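Local coordinates for protein 4-oxalmesaconate hydratase (Pseudomonas putida, PDB 5CGZ) that hydrates the enol form of oxalomesaconate to 4-carboxy-4-hydroxy-2-oxoadipate, a zinc-dependent third step of gallate degradation, at residues A9-D13 / N120-A126. Numbering follows the deposited sequence.
Sequences AHSAD and NYDHPLA. With ZN (zinc ion), chain C.
With chi1 at -47° for H10 and -74° for H123, each imidazole lies beside its own backbone N, and the two rings meet rim to rim at one zinc ion. H10 ND1 binds the zinc at 2.1 Å and H123 NE2 at 2.2 Å; D13 adds OD1 at 2.0 Å, its carboxylate almost perpendicular to the H123 ring. E44 and a water, the latter at a longer 2.5 Å from zinc, complete the site. On its far side H10 gives NE2-H to D122 OD2, 2.9 Å and nearly straight at 176°, in the ring plane and onto the anti lone pair. The Y86 backbone N also binds that oxygen, while D13 OD2 forms a salt bridge with R17 and H123 ND1 hydrogen-bonds D117. A9 CB covers one face of the H10 ring and touches A126 CB at 3.6 Å, seating the loop after strand 3-8 against helix 122-138. An alanine in place of D122 would probably leave NE2-H of H10 without its acceptor and the backbone N of Y86 and M88 without their carboxylate. With NE2 donating, ND1 faces the zinc, probably as a stronger donor, in the MshB-family His-Asp-His site, here with E44 and serving a hydratase.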
# COMPACT_ATOMS: atom_id res chain seq x y z
N ALA A 9 7.57 16.69 19.28
CA ALA A 9 6.29 17.41 19.37
C ALA A 9 6.02 17.88 20.80
O ALA A 9 5.62 19.03 21.03
CB ALA A 9 5.14 16.53 18.89
N HIS A 10 6.23 16.98 21.74
CA HIS A 10 6.04 17.24 23.16
C HIS A 10 7.37 17.01 23.84
O HIS A 10 8.18 16.23 23.35
CB HIS A 10 4.95 16.33 23.72
CG HIS A 10 3.72 16.28 22.86
ND1 HIS A 10 3.34 15.15 22.16
CD2 HIS A 10 2.80 17.23 22.55
CE1 HIS A 10 2.23 15.41 21.48
NE2 HIS A 10 1.89 16.66 21.70
N SER A 11 7.59 17.66 24.98
CA SER A 11 8.92 17.66 25.60
C SER A 11 9.44 16.26 25.96
O SER A 11 10.64 16.04 25.90
CB SER A 11 8.92 18.57 26.84
OG SER A 11 7.92 18.20 27.77
N ALA A 12 8.57 15.32 26.31
CA ALA A 12 9.05 13.99 26.72
C ALA A 12 9.43 13.06 25.56
O ALA A 12 10.18 12.09 25.73
CB ALA A 12 8.00 13.31 27.60
N ASP A 13 8.91 13.35 24.38
CA ASP A 13 9.07 12.43 23.26
C ASP A 13 10.52 12.11 22.90
O ASP A 13 10.83 10.96 22.62
CB ASP A 13 8.34 12.98 22.04
CG ASP A 13 6.85 12.72 22.11
OD1 ASP A 13 6.06 13.68 22.05
OD2 ASP A 13 6.47 11.53 22.24
N ASN A 120 -2.40 10.42 18.12
CA ASN A 120 -1.87 11.74 18.46
C ASN A 120 -1.61 12.60 17.24
O ASN A 120 -0.60 12.43 16.55
CB ASN A 120 -0.58 11.58 19.25
CG ASN A 120 -0.26 12.79 20.08
OD1 ASN A 120 -0.29 13.93 19.60
ND2 ASN A 120 0.04 12.57 21.36
N TYR A 121 -2.52 13.54 16.96
CA TYR A 121 -2.41 14.39 15.78
C TYR A 121 -1.19 15.32 15.84
O TYR A 121 -0.67 15.73 14.80
CB TYR A 121 -3.70 15.21 15.60
CG TYR A 121 -4.71 14.51 14.72
CD1 TYR A 121 -5.24 13.27 15.08
CD2 TYR A 121 -5.13 15.07 13.51
CE1 TYR A 121 -6.15 12.61 14.27
CE2 TYR A 121 -6.04 14.42 12.70
CZ TYR A 121 -6.54 13.19 13.08
OH TYR A 121 -7.44 12.54 12.26
N ASP A 122 -0.73 15.65 17.04
CA ASP A 122 0.43 16.54 17.17
C ASP A 122 1.71 15.91 16.59
O ASP A 122 2.61 16.62 16.12
CB ASP A 122 0.68 16.90 18.63
CG ASP A 122 -0.45 17.72 19.25
OD1 ASP A 122 -1.42 18.10 18.55
OD2 ASP A 122 -0.35 17.99 20.46
N HIS A 123 1.80 14.59 16.63
CA HIS A 123 3.06 13.94 16.26
C HIS A 123 3.40 14.10 14.78
O HIS A 123 4.49 14.58 14.47
CB HIS A 123 3.01 12.46 16.66
CG HIS A 123 3.15 12.25 18.13
ND1 HIS A 123 2.90 11.03 18.74
CD2 HIS A 123 3.51 13.09 19.12
CE1 HIS A 123 3.10 11.14 20.04
NE2 HIS A 123 3.47 12.39 20.30
N PRO A 124 2.47 13.74 13.87
CA PRO A 124 2.79 13.97 12.45
C PRO A 124 2.99 15.46 12.12
O PRO A 124 3.79 15.78 11.24
CB PRO A 124 1.55 13.41 11.71
CG PRO A 124 0.95 12.42 12.67
CD PRO A 124 1.19 13.02 14.04
N LEU A 125 2.28 16.35 12.80
CA LEU A 125 2.48 17.77 12.54
C LEU A 125 3.94 18.15 12.79
O LEU A 125 4.55 18.87 12.00
CB LEU A 125 1.55 18.63 13.40
CG LEU A 125 1.81 20.14 13.30
CD1 LEU A 125 1.72 20.63 11.86
CD2 LEU A 125 0.82 20.89 14.19
N ALA A 126 4.50 17.65 13.89
CA ALA A 126 5.90 17.90 14.22
C ALA A 126 6.82 17.43 13.09
O ALA A 126 7.77 18.14 12.71
CB ALA A 126 6.28 17.20 15.53
ZN ZN C . 4.11 13.24 22.19
O HOH W 1 3.85 11.16 23.52